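Local coordinates for protein malate dehydrogenase (Naegleria fowleri, PDB 6UM4) that probably catalyses the reversible, NAD-dependent oxidation of malate to oxaloacetate, at residues M356-R361 with C372-Q377; D169-A174 with E207-Q212; R116-E121 with G153-L158; G107-S112 with S330-A335; A262-N267 with N300-E305. One frame throughout, in Å; residues are numbered along the deposited sequence.

Interaction 1: M356-R361 with C372-Q377; sequences MAIPSR and CSMPVQ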
# COMPACT_ATOMS: atom_id res chain seq x y z
N MET A 356 -20.15 -0.11 -9.51
CA MET A 356 -19.91 -1.53 -9.38
C MET A 356 -20.55 -2.22 -10.58
O MET A 356 -21.63 -1.80 -11.01
CB MET A 356 -20.53 -2.10 -8.08
CG MET A 356 -19.96 -1.49 -6.77
SD MET A 356 -20.91 -1.99 -5.31
CE MET A 356 -20.30 -3.65 -5.03
N ALA A 357 -19.89 -3.24 -11.12
CA ALA A 357 -20.47 -4.11 -12.14
C ALA A 357 -21.26 -5.22 -11.46
O ALA A 357 -20.67 -6.09 -10.80
CB ALA A 357 -19.38 -4.71 -13.04
N ILE A 358 -22.58 -5.22 -11.64
CA ILE A 358 -23.46 -6.04 -10.81
C ILE A 358 -24.37 -6.86 -11.74
O ILE A 358 -24.52 -6.53 -12.92
CB ILE A 358 -24.29 -5.17 -9.84
CG1 ILE A 358 -25.35 -4.38 -10.62
CG2 ILE A 358 -23.38 -4.16 -9.11
CD1 ILE A 358 -26.21 -3.47 -9.77
N PRO A 359 -24.96 -7.95 -11.23
CA PRO A 359 -25.93 -8.68 -12.07
C PRO A 359 -27.10 -7.79 -12.43
O PRO A 359 -27.73 -7.16 -11.58
CB PRO A 359 -26.37 -9.86 -11.18
CG PRO A 359 -26.05 -9.42 -9.78
CD PRO A 359 -24.78 -8.59 -9.92
N SER A 360 -27.41 -7.75 -13.72
CA SER A 360 -28.55 -6.98 -14.17
C SER A 360 -29.85 -7.69 -13.81
O SER A 360 -30.09 -8.84 -14.19
CB SER A 360 -28.47 -6.76 -15.68
OG SER A 360 -29.67 -6.18 -16.15
N ARG A 361 -30.70 -7.00 -13.04
CA ARG A 361 -32.10 -7.35 -12.89
C ARG A 361 -33.00 -6.47 -13.75
O ARG A 361 -34.16 -6.23 -13.41
CB ARG A 361 -32.51 -7.26 -11.41
CG ARG A 361 -31.63 -8.07 -10.44
CD ARG A 361 -31.81 -9.58 -10.63
NE ARG A 361 -31.10 -10.38 -9.63
CZ ARG A 361 -31.19 -11.70 -9.50
NH1 ARG A 361 -32.08 -12.38 -10.19
NH2 ARG A 361 -30.48 -12.33 -8.56
N CYS A 372 -23.21 -5.68 -15.32
CA CYS A 372 -23.14 -4.38 -15.94
C CYS A 372 -22.94 -3.34 -14.86
O CYS A 372 -23.67 -3.35 -13.87
CB CYS A 372 -24.43 -4.10 -16.71
SG CYS A 372 -24.48 -2.50 -17.51
N SER A 373 -21.97 -2.45 -15.08
CA SER A 373 -21.69 -1.39 -14.13
C SER A 373 -22.81 -0.37 -14.14
O SER A 373 -23.37 -0.03 -15.20
CB SER A 373 -20.35 -0.72 -14.49
OG SER A 373 -19.91 0.21 -13.51
N MET A 374 -23.21 0.07 -12.95
CA MET A 374 -24.29 1.03 -12.79
C MET A 374 -23.97 1.93 -11.61
O MET A 374 -23.24 1.53 -10.71
CB MET A 374 -25.64 0.32 -12.53
CG MET A 374 -26.03 -0.73 -13.54
SD MET A 374 -27.64 -1.49 -13.18
CE MET A 374 -27.40 -3.03 -14.07
N PRO A 375 -24.54 3.13 -11.57
CA PRO A 375 -24.47 3.93 -10.33
C PRO A 375 -25.21 3.22 -9.21
O PRO A 375 -26.39 2.89 -9.34
CB PRO A 375 -25.18 5.24 -10.70
CG PRO A 375 -26.07 4.87 -11.90
CD PRO A 375 -25.25 3.84 -12.65
N VAL A 376 -24.50 2.97 -8.11
CA VAL A 376 -25.10 2.34 -6.94
C VAL A 376 -24.74 3.11 -5.68
O VAL A 376 -23.76 3.85 -5.63
CB VAL A 376 -24.68 0.87 -6.76
CG1 VAL A 376 -24.92 0.08 -8.04
CG2 VAL A 376 -23.22 0.78 -6.26
N GLN A 377 -25.58 2.94 -4.67
CA GLN A 377 -25.29 3.35 -3.31
C GLN A 377 -25.01 2.10 -2.49
O GLN A 377 -25.83 1.18 -2.46
CB GLN A 377 -26.45 4.11 -2.68
CG GLN A 377 -26.13 4.54 -1.26
CD GLN A 377 -27.04 5.64 -0.78
OE1 GLN A 377 -27.60 6.38 -1.59
NE2 GLN A 377 -27.17 5.77 0.53

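Interaction 2: D169-A174 with E207-Q212; sequences DAFRGA and EALNKQ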
# COMPACT_ATOMS: atom_id res chain seq x y z
N ASP A 169 -8.83 -25.65 -1.23
CA ASP A 169 -8.33 -25.22 0.08
C ASP A 169 -8.48 -23.71 0.27
O ASP A 169 -8.85 -23.26 1.37
CB ASP A 169 -6.85 -25.63 0.30
CG ASP A 169 -6.66 -27.16 0.49
OD1 ASP A 169 -7.60 -27.86 0.92
OD2 ASP A 169 -5.53 -27.65 0.25
N ALA A 170 -8.23 -22.93 -0.78
CA ALA A 170 -8.20 -21.47 -0.66
C ALA A 170 -9.52 -20.91 -0.13
O ALA A 170 -9.52 -20.07 0.78
CB ALA A 170 -7.84 -20.85 -2.01
N PHE A 171 -10.64 -21.37 -0.67
CA PHE A 171 -11.93 -20.76 -0.37
C PHE A 171 -12.62 -21.33 0.86
O PHE A 171 -13.67 -20.80 1.24
CB PHE A 171 -12.89 -20.90 -1.55
CG PHE A 171 -12.46 -20.13 -2.76
CD1 PHE A 171 -12.45 -18.75 -2.74
CD2 PHE A 171 -12.05 -20.79 -3.90
CE1 PHE A 171 -12.06 -18.03 -3.86
CE2 PHE A 171 -11.65 -20.08 -5.03
CZ PHE A 171 -11.65 -18.70 -5.00
N ARG A 172 -12.07 -22.38 1.48
CA ARG A 172 -12.63 -22.92 2.71
C ARG A 172 -12.83 -21.80 3.73
O ARG A 172 -11.88 -21.08 4.09
CB ARG A 172 -11.72 -24.02 3.29
CG ARG A 172 -12.17 -24.54 4.68
CD ARG A 172 -11.40 -25.76 5.20
NE ARG A 172 -11.30 -26.81 4.19
CZ ARG A 172 -10.20 -27.07 3.51
NH1 ARG A 172 -9.08 -26.39 3.75
NH2 ARG A 172 -10.20 -28.00 2.57
N GLY A 173 -14.07 -21.66 4.18
CA GLY A 173 -14.44 -20.68 5.18
C GLY A 173 -14.33 -19.23 4.76
O GLY A 173 -14.31 -18.35 5.62
N ALA A 174 -14.31 -18.95 3.46
CA ALA A 174 -14.15 -17.57 3.01
C ALA A 174 -15.39 -16.76 3.34
O ALA A 174 -16.52 -17.19 3.10
CB ALA A 174 -13.87 -17.53 1.52
N GLU A 207 -17.34 -22.80 -8.67
CA GLU A 207 -17.65 -24.12 -8.13
C GLU A 207 -17.02 -24.30 -6.75
O GLU A 207 -17.67 -24.78 -5.82
CB GLU A 207 -17.16 -25.21 -9.10
CG GLU A 207 -18.05 -25.41 -10.32
CD GLU A 207 -17.42 -26.28 -11.40
OE1 GLU A 207 -16.20 -26.54 -11.33
OE2 GLU A 207 -18.15 -26.68 -12.34
N ALA A 208 -15.76 -23.89 -6.61
CA ALA A 208 -15.09 -24.02 -5.32
C ALA A 208 -15.71 -23.07 -4.29
O ALA A 208 -15.91 -23.46 -3.13
CB ALA A 208 -13.59 -23.73 -5.47
N LEU A 209 -16.02 -21.84 -4.71
CA LEU A 209 -16.66 -20.87 -3.83
C LEU A 209 -17.98 -21.41 -3.32
O LEU A 209 -18.27 -21.37 -2.12
CB LEU A 209 -16.88 -19.54 -4.57
CG LEU A 209 -15.79 -18.45 -4.58
CD1 LEU A 209 -16.00 -17.43 -5.71
CD2 LEU A 209 -15.70 -17.71 -3.24
N ASN A 210 -18.81 -21.94 -4.23
CA ASN A 210 -20.12 -22.42 -3.84
C ASN A 210 -19.99 -23.52 -2.81
O ASN A 210 -20.74 -23.56 -1.83
CB ASN A 210 -20.90 -22.91 -5.06
CG ASN A 210 -22.39 -22.96 -4.80
OD1 ASN A 210 -23.06 -21.94 -4.86
ND2 ASN A 210 -22.90 -24.15 -4.51
N LYS A 211 -19.00 -24.39 -2.99
CA LYS A 211 -18.81 -25.53 -2.09
C LYS A 211 -18.18 -25.14 -0.76
O LYS A 211 -18.63 -25.60 0.29
CB LYS A 211 -17.95 -26.57 -2.80
CG LYS A 211 -17.47 -27.69 -1.93
CD LYS A 211 -16.45 -28.52 -2.67
CE LYS A 211 -15.87 -29.60 -1.77
NZ LYS A 211 -14.57 -30.07 -2.31
N GLN A 212 -17.17 -24.27 -0.77
CA GLN A 212 -16.25 -24.10 0.36
C GLN A 212 -16.46 -22.83 1.18
O GLN A 212 -16.23 -22.87 2.39
CB GLN A 212 -14.81 -24.10 -0.14
CG GLN A 212 -14.38 -25.39 -0.82
CD GLN A 212 -14.18 -26.50 0.20
OE1 GLN A 212 -15.12 -27.20 0.56
NE2 GLN A 212 -12.95 -26.65 0.69

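Interaction 3: R116-E121 with G153-L158; sequences RIANGE and GAFPLL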
# COMPACT_ATOMS: atom_id res chain seq x y z
N ARG A 116 -2.87 -3.25 2.69
CA ARG A 116 -4.00 -2.38 2.98
C ARG A 116 -5.24 -3.18 3.36
O ARG A 116 -6.29 -2.60 3.66
CB ARG A 116 -4.29 -1.46 1.77
CG ARG A 116 -3.10 -0.52 1.50
CD ARG A 116 -3.31 0.37 0.29
NE ARG A 116 -4.34 1.37 0.58
CZ ARG A 116 -4.84 2.21 -0.32
NH1 ARG A 116 -4.41 2.17 -1.58
NH2 ARG A 116 -5.76 3.08 0.04
N ILE A 117 -5.14 -4.50 3.36
CA ILE A 117 -6.06 -5.33 4.13
C ILE A 117 -5.53 -5.56 5.54
O ILE A 117 -6.22 -5.32 6.53
CB ILE A 117 -6.29 -6.67 3.39
CG1 ILE A 117 -7.00 -6.44 2.06
CG2 ILE A 117 -7.15 -7.61 4.24
CD1 ILE A 117 -7.00 -7.70 1.23
N ALA A 118 -4.26 -5.97 5.65
CA ALA A 118 -3.71 -6.33 6.95
C ALA A 118 -3.71 -5.14 7.90
O ALA A 118 -3.80 -5.32 9.12
CB ALA A 118 -2.30 -6.89 6.79
N ASN A 119 -3.62 -3.92 7.37
CA ASN A 119 -3.56 -2.74 8.23
C ASN A 119 -4.91 -2.37 8.81
O ASN A 119 -4.97 -1.46 9.64
CB ASN A 119 -2.96 -1.53 7.45
CG ASN A 119 -3.87 -1.02 6.33
OD1 ASN A 119 -4.85 -1.66 5.98
ND2 ASN A 119 -3.51 0.13 5.71
N GLY A 120 -5.97 -3.07 8.43
CA GLY A 120 -7.32 -2.75 8.87
C GLY A 120 -8.07 -1.74 8.01
O GLY A 120 -9.21 -1.39 8.36
N GLU A 121 -7.48 -1.27 6.90
CA GLU A 121 -8.13 -0.23 6.09
C GLU A 121 -9.35 -0.76 5.35
O GLU A 121 -10.39 -0.10 5.28
CB GLU A 121 -7.12 0.38 5.11
CG GLU A 121 -7.67 1.50 4.21
CD GLU A 121 -6.62 2.01 3.24
OE1 GLU A 121 -5.46 1.51 3.32
OE2 GLU A 121 -6.93 2.89 2.40
N GLY A 153 5.22 -6.92 8.57
CA GLY A 153 4.42 -5.76 8.86
C GLY A 153 3.96 -5.67 10.30
O GLY A 153 3.53 -4.60 10.72
N ALA A 154 4.07 -6.76 11.05
CA ALA A 154 3.72 -6.77 12.47
C ALA A 154 2.30 -6.27 12.68
O ALA A 154 2.04 -5.40 13.51
CB ALA A 154 4.72 -5.94 13.28
N PHE A 155 1.38 -6.80 11.89
CA PHE A 155 0.01 -6.32 11.92
C PHE A 155 -0.78 -6.99 13.03
O PHE A 155 -0.97 -8.21 13.00
CB PHE A 155 -0.68 -6.57 10.59
CG PHE A 155 -0.15 -5.75 9.47
CD1 PHE A 155 -0.44 -4.39 9.39
CD2 PHE A 155 0.59 -6.33 8.45
CE1 PHE A 155 0.02 -3.61 8.32
CE2 PHE A 155 1.05 -5.57 7.38
CZ PHE A 155 0.77 -4.20 7.32
N PRO A 156 -1.30 -6.23 14.00
CA PRO A 156 -2.08 -6.85 15.07
C PRO A 156 -3.32 -7.54 14.57
O PRO A 156 -3.74 -8.55 15.16
CB PRO A 156 -2.43 -5.66 15.97
CG PRO A 156 -1.37 -4.62 15.66
CD PRO A 156 -1.18 -4.77 14.19
N LEU A 157 -3.91 -7.05 13.48
CA LEU A 157 -5.18 -7.58 13.00
C LEU A 157 -5.02 -8.85 12.17
O LEU A 157 -6.01 -9.56 11.96
CB LEU A 157 -5.91 -6.52 12.16
CG LEU A 157 -6.43 -5.30 12.93
CD1 LEU A 157 -6.99 -4.23 11.99
CD2 LEU A 157 -7.47 -5.68 13.99
N LEU A 158 -3.81 -9.16 11.70
CA LEU A 158 -3.59 -10.30 10.81
C LEU A 158 -3.41 -11.55 11.65
O LEU A 158 -2.32 -11.84 12.14
CB LEU A 158 -2.38 -10.04 9.92
CG LEU A 158 -2.15 -11.02 8.79
CD1 LEU A 158 -3.45 -11.25 8.01
CD2 LEU A 158 -1.11 -10.41 7.89
O HOH W 1 -3.14 -4.75 11.79

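Interaction 4: G107-S112 with S330-A335; sequences GQIANS and SSAASA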
# COMPACT_ATOMS: atom_id res chain seq x y z
N GLY A 107 1.15 -11.35 -7.41
CA GLY A 107 1.21 -10.31 -8.42
C GLY A 107 1.40 -8.90 -7.87
O GLY A 107 1.43 -8.65 -6.66
N GLN A 108 1.52 -7.96 -8.81
CA GLN A 108 1.81 -6.57 -8.45
C GLN A 108 0.63 -5.92 -7.74
O GLN A 108 0.81 -5.20 -6.75
CB GLN A 108 2.22 -5.79 -9.69
CG GLN A 108 3.61 -6.15 -10.19
CD GLN A 108 4.68 -6.02 -9.12
OE1 GLN A 108 4.75 -5.01 -8.40
NE2 GLN A 108 5.50 -7.06 -8.98
N ILE A 109 -0.59 -6.20 -8.20
CA ILE A 109 -1.77 -5.69 -7.52
C ILE A 109 -1.83 -6.22 -6.09
O ILE A 109 -2.07 -5.47 -5.14
CB ILE A 109 -3.05 -6.05 -8.30
CG1 ILE A 109 -3.18 -5.20 -9.58
CG2 ILE A 109 -4.25 -5.92 -7.41
CD1 ILE A 109 -4.34 -5.65 -10.49
N ALA A 110 -1.61 -7.53 -5.91
CA ALA A 110 -1.61 -8.10 -4.56
C ALA A 110 -0.58 -7.44 -3.66
O ALA A 110 -0.84 -7.19 -2.48
CB ALA A 110 -1.37 -9.61 -4.62
N ASN A 111 0.61 -7.15 -4.20
CA ASN A 111 1.67 -6.54 -3.39
C ASN A 111 1.21 -5.25 -2.71
O ASN A 111 1.61 -4.98 -1.57
CB ASN A 111 2.91 -6.29 -4.26
CG ASN A 111 4.04 -5.56 -3.52
OD1 ASN A 111 4.24 -4.35 -3.70
ND2 ASN A 111 4.80 -6.30 -2.72
N SER A 112 0.34 -4.48 -3.36
CA SER A 112 -0.24 -3.30 -2.71
C SER A 112 -1.50 -3.62 -1.93
O SER A 112 -1.73 -3.02 -0.87
CB SER A 112 -0.52 -2.20 -3.75
OG SER A 112 0.69 -1.66 -4.25
N SER A 330 2.11 -1.57 -15.72
CA SER A 330 0.70 -1.26 -15.56
C SER A 330 0.44 -0.70 -14.16
O SER A 330 1.28 -0.78 -13.26
CB SER A 330 -0.16 -2.49 -15.82
OG SER A 330 0.09 -3.45 -14.81
N SER A 331 -0.76 -0.14 -13.98
CA SER A 331 -1.09 0.63 -12.79
C SER A 331 -1.57 -0.26 -11.63
O SER A 331 -2.68 -0.13 -11.13
CB SER A 331 -2.15 1.67 -13.14
OG SER A 331 -3.19 1.09 -13.90
N ALA A 332 -0.67 -1.12 -11.16
CA ALA A 332 -1.03 -2.07 -10.11
C ALA A 332 -1.47 -1.37 -8.83
O ALA A 332 -2.42 -1.80 -8.17
CB ALA A 332 0.15 -2.99 -9.83
N ALA A 333 -0.76 -0.32 -8.43
CA ALA A 333 -1.05 0.31 -7.15
C ALA A 333 -2.44 0.93 -7.14
O ALA A 333 -3.17 0.83 -6.14
CB ALA A 333 0.02 1.37 -6.83
N SER A 334 -2.84 1.62 -8.22
CA SER A 334 -4.19 2.18 -8.20
C SER A 334 -5.26 1.10 -8.37
O SER A 334 -6.35 1.23 -7.81
CB SER A 334 -4.32 3.32 -9.23
OG SER A 334 -3.75 3.00 -10.49
N ALA A 335 -5.00 0.02 -9.11
CA ALA A 335 -6.00 -1.05 -9.15
C ALA A 335 -6.20 -1.66 -7.76
O ALA A 335 -7.34 -1.95 -7.36
CB ALA A 335 -5.64 -2.14 -10.17

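Interaction 5: A262-N267 with N300-E305; sequences AKVGCN and NVINDE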
# COMPACT_ATOMS: atom_id res chain seq x y z
N ALA A 262 -8.87 17.35 -11.98
CA ALA A 262 -7.75 18.00 -12.66
C ALA A 262 -8.24 19.09 -13.62
O ALA A 262 -7.69 20.19 -13.65
CB ALA A 262 -6.90 16.96 -13.39
N LYS A 263 -9.28 18.80 -14.41
CA LYS A 263 -9.76 19.76 -15.40
C LYS A 263 -10.41 20.98 -14.73
O LYS A 263 -10.16 22.12 -15.13
CB LYS A 263 -10.75 19.09 -16.35
CG LYS A 263 -11.25 20.02 -17.46
CD LYS A 263 -10.22 20.24 -18.55
CE LYS A 263 -10.75 21.24 -19.57
NZ LYS A 263 -9.74 21.62 -20.59
N VAL A 264 -11.27 20.75 -13.75
CA VAL A 264 -12.01 21.82 -13.09
C VAL A 264 -11.19 22.50 -12.01
O VAL A 264 -11.44 23.67 -11.69
CB VAL A 264 -13.32 21.23 -12.53
CG1 VAL A 264 -14.00 22.18 -11.56
CG2 VAL A 264 -14.24 20.88 -13.67
N GLY A 265 -10.22 21.81 -11.41
CA GLY A 265 -9.45 22.39 -10.33
C GLY A 265 -10.13 22.36 -8.98
O GLY A 265 -9.88 23.24 -8.15
N CYS A 266 -10.96 21.35 -8.71
CA CYS A 266 -11.69 21.24 -7.46
C CYS A 266 -11.10 20.12 -6.61
O CYS A 266 -10.16 19.43 -7.02
CB CYS A 266 -13.18 21.00 -7.71
SG CYS A 266 -13.61 19.45 -8.58
N ASN A 267 -11.62 19.97 -5.39
CA ASN A 267 -11.26 18.83 -4.57
C ASN A 267 -12.10 17.63 -4.96
O ASN A 267 -13.19 17.76 -5.53
CB ASN A 267 -11.44 19.14 -3.09
N ASN A 300 -19.23 25.74 -16.75
CA ASN A 300 -18.39 24.66 -16.24
C ASN A 300 -18.23 23.62 -17.34
O ASN A 300 -19.22 23.18 -17.93
CB ASN A 300 -18.99 24.05 -14.97
CG ASN A 300 -18.03 23.11 -14.27
OD1 ASN A 300 -17.70 22.03 -14.79
ND2 ASN A 300 -17.49 23.56 -13.14
N VAL A 301 -16.98 23.19 -17.56
CA VAL A 301 -16.66 22.32 -18.69
C VAL A 301 -17.37 20.97 -18.65
O VAL A 301 -17.53 20.34 -19.70
CB VAL A 301 -15.12 22.14 -18.76
CG1 VAL A 301 -14.63 21.28 -17.61
CG2 VAL A 301 -14.72 21.54 -20.11
N ILE A 302 -17.80 20.48 -17.48
CA ILE A 302 -18.45 19.17 -17.47
C ILE A 302 -19.85 19.21 -18.07
O ILE A 302 -20.47 18.14 -18.24
CB ILE A 302 -18.50 18.55 -16.06
CG1 ILE A 302 -19.45 19.31 -15.13
CG2 ILE A 302 -17.10 18.43 -15.43
CD1 ILE A 302 -19.81 18.54 -13.86
N ASN A 303 -20.37 20.38 -18.40
CA ASN A 303 -21.61 20.47 -19.18
C ASN A 303 -21.35 20.33 -20.67
O ASN A 303 -22.29 20.08 -21.43
CB ASN A 303 -22.30 21.81 -18.94
CG ASN A 303 -22.69 22.05 -17.49
OD1 ASN A 303 -23.12 21.14 -16.80
ND2 ASN A 303 -22.52 23.28 -17.03
N ASP A 304 -20.11 20.54 -21.09
CA ASP A 304 -19.75 20.63 -22.50
C ASP A 304 -19.66 19.23 -23.09
O ASP A 304 -18.68 18.51 -22.86
CB ASP A 304 -18.44 21.40 -22.65
CG ASP A 304 -18.04 21.62 -24.09
OD1 ASP A 304 -18.69 21.05 -25.00
OD2 ASP A 304 -17.10 22.40 -24.34
N GLU A 305 -20.67 18.86 -23.90
CA GLU A 305 -20.74 17.52 -24.45
C GLU A 305 -19.60 17.23 -25.42
O GLU A 305 -19.25 16.06 -25.62
CB GLU A 305 -22.09 17.31 -25.14
CG GLU A 305 -22.35 15.90 -25.67
CD GLU A 305 -23.55 15.87 -26.62
OE1 GLU A 305 -24.63 16.37 -26.24
OE2 GLU A 305 -23.40 15.36 -27.76

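Interaction 1: M356-R361 with C372-Q377
Met356 meets Val376 through its sulfur, which lies across the valine so that the two side chains cross at about a right angle, Met356 SD standing 3.7 Å from Val376 CG2. The methionine reaches this place by staying straight through chi2 and bending at chi3 (78°). Ile358 lies on the same face of the sheet and touches two partners with the end of its chain: CD1 comes 4.2 Å from Met374 SD, which it crosses steeply, and packs against Val376 CG1, past which it slides in the reverse direction. A chi1 of 72° wedges CG1 of Ile358 between its own backbone N and carbonyl carbon, and from there the extended chi2 carries CD1 out to both residues. Met374, extended beyond CG, goes on to lay its CE methyl near CA of Ser360. These residues belong to the beta hairpin of strands 353-359 and 371-380 in the C-terminal domain, where Val386 of strand 383-386 also touches Ile358 and Met374. Met356 and Ile358 pair with Met374 and Cys372 as antiparallel hydrogen-bonded pairs; Cys372 N reaches Ile358 O at 2.9 Å, and Ile358 N in turn donates to Cys372 O. Between the strands, the CA-H of Ser373 points to Met356 O, with Ser373 CA 3.1 Å from Met356 O. The non-hydrogen-bonded pair Ala357 and Ser373 draws very close, 3.6 Å from CA to CA, while the short strand segments run 114° apart. On this other face Ser373 OG is hydrogen-bonded to Ile276 O and to Thr249 OG1.

Interaction 2: D169-A174 with E207-Q212
Phe171 and Gln212 carry most of this contact, with Leu209 lying over the ring. The phenyl group of Phe171 takes Leu209 over one face: Leu209 CG stands 3.9 Å from the ring centroid, 17° off the normal, in a CH-pi contact displaced toward the rim. The CD2 methyl of the same leucine presses on the ring at Phe171 CD1, 3.4 Å away, and Ala208 CB approaches obliquely from one turn before Gln212, 3.7 Å from Phe171 CD2. With CG anti to its carbonyl carbon (chi1 -66°), Phe171 directs the ring along helix 191-212 and onto Ala177 and Leu179 of strand 176-179. Both segments are part of the Rossmann-type NAD-binding domain, and here the end of helix 167-171 and the type II turn from Phe171 to Ala174, which leads toward strand 176-179, lean on the last turns of helix 191-212. Gln212 sets its CB 4.0 Å from Phe171 CB, then bends at chi2 (-73°) to lie alongside Arg172, pointing the same way, with its amide plane perpendicular to the guanidinium. Its NE2 is hydrogen-bonded to Asn168 O. The backbone carbonyl of Gln212 accepts from Gly173 N at 3.1 Å. Arg172 NH2 turns to Asp169 OD1 in a salt bridge of 3.1 Å, meeting the anti lone pair with the oxygen in the guanidinium plane.

Interaction 3: R116-E121 with G153-L158
Ala118, in the last turn of helix 108-118, comes nearest to Leu158 in the backbone, at 5.5 Å between CA atoms, where the loop 153-158 folds through a type I turn from Phe155 to Leu158 and runs into strand 158-164. This is a helix-end-to-loop contact in the Rossmann-type NAD-binding domain. Beyond Ala118 the chain leaves the helix at Gly120 with positive phi, and an Asx turn, Glu121 N to Asn119 OD1, shapes the exit. The Phe155 ring is covered on one face by Ala118 CB, 3.6 Å from the centroid in a CH-pi contact, and on the opposite face by the carbonyl oxygen of Gly153, two residues earlier. With CG anti to the carbonyl carbon (chi1 -69°) the ring is directed at the helix end, where CE1 also touches CA and CB of Asn119. Leu158 adds a methyl, CD2, at 3.9 Å from Ala118 CB. The second subunit closes over this place: Lys341 of that chain makes a cation-pi contact with Phe155 and a hydrogen bond to Gly153 O. On the side of the helix turned from the loop, Arg116 grips Glu121 side-on with NE and NH2, one nitrogen to each carboxylate oxygen; its NH1 is in a salt bridge with Asp337 of the same chain. A water bridges the segments, giving to Ala118 O at 2.8 Å and accepting from Leu157 N, while Leu157 CD1 presses tightly on Gly120 CA at 3.5 Å.

Interaction 4: G107-S112 with S330-A335
The first turns of helices 108-118 and 332-348 meet here, with Ile109 CA only 4.5 Å from Ala332 CA and Ser112 CA following at 5.8 Å from Ala333 CA. Ala332 CB makes the closest side-chain touch, 3.5 Å from Gln108 CB; the glutamine then bends at chi2 (-54°) and its amide leads away from the alanine. Ile109 lies alongside the other helix. Its CG1, held anti to the carbonyl carbon, passes 4.0 Å from Ala332 CB, and the extended chain sets CD1 against Ala335 CB at 3.8 Å, one turn further along. Ser112 adds its OG, 3.9 Å from Ala333 CA. The pair joins the NAD-binding domain, whose helix 108-118 follows strand 98-102 as the first helix of a Rossmann fold, to the C-terminal domain. The second subunit also packs here, its Phe115 touching Ala333 and its Glu149 hydrogen-bonded to Ser334 OG. Between the two segments there is no hydrogen bond, so contact rests on van der Waals packing, and the small side chains of Ala332, Ala333 and Ala335 are what let the two helix backbones come so close.

Interaction 5: A262-N267 with N300-E305
This is a small, mainly apolar contact near the surface of the C-terminal domain, where the end of helix 250-264 meets the 3-10 turn 301-303 that precedes helix 305-317. Val264 and Val301 form its middle. Their side chains slide past each other in opposite directions, bringing Val264 CG2 to 4.0 Å from Val301 CG1, and the same Val264 methyl also touches Ile302 CG2 at 4.2 Å. Val301 CG1 sits in the sterically tight place between its backbone N and carbonyl carbon (chi1 71°), from which it also meets Lys263 CG at 3.6 Å. The lysine crosses the valine at about a right angle: after a bend at chi2 (76°) its aliphatic chain continues over Val301, with Lys263 CE 4.0 Å from Val301 CG2. Asn300 crosses Val264 steeply as well and rests its amide against the two methyls, OD1 being 3.8 Å from Val264 CG2. That oxygen is itself held in an Asx turn, accepting from Ile302 N at 3.1 Å in the carbonyl plane, on a lone pair, with a nearly straight N-H...O angle of 172°. Ile293 of strand 292-293 and Trp307 of helix 305-317 extend the apolar cluster. No hydrogen bond spans the two segments; the internal bond of Asn300 fixes the amide's rotation and satisfies its oxygen within the turn, leaving methyl and methylene packing to join the two parts.

Interactions 3 and 4 lie on opposite ends of helix 108-118, centres 17 Å apart, and both touch the second subunit, so this helix serves packing within the chain and between subunits. Interaction 2 lies elsewhere in the NAD-binding domain, its centre 23 Å from that of interaction 3. Interactions 1 and 5 belong to the C-terminal domain, 25 Å apart between centres, whereas interactions 2 and 5 are the most distant pair, their centres 45 Å apart. Interaction 4 connects the two domains, and along the chain interactions 2, 3 and 5 are nested in the loop it closes. From it, helix 332-348 leads on to strand 353-359 of interaction 1.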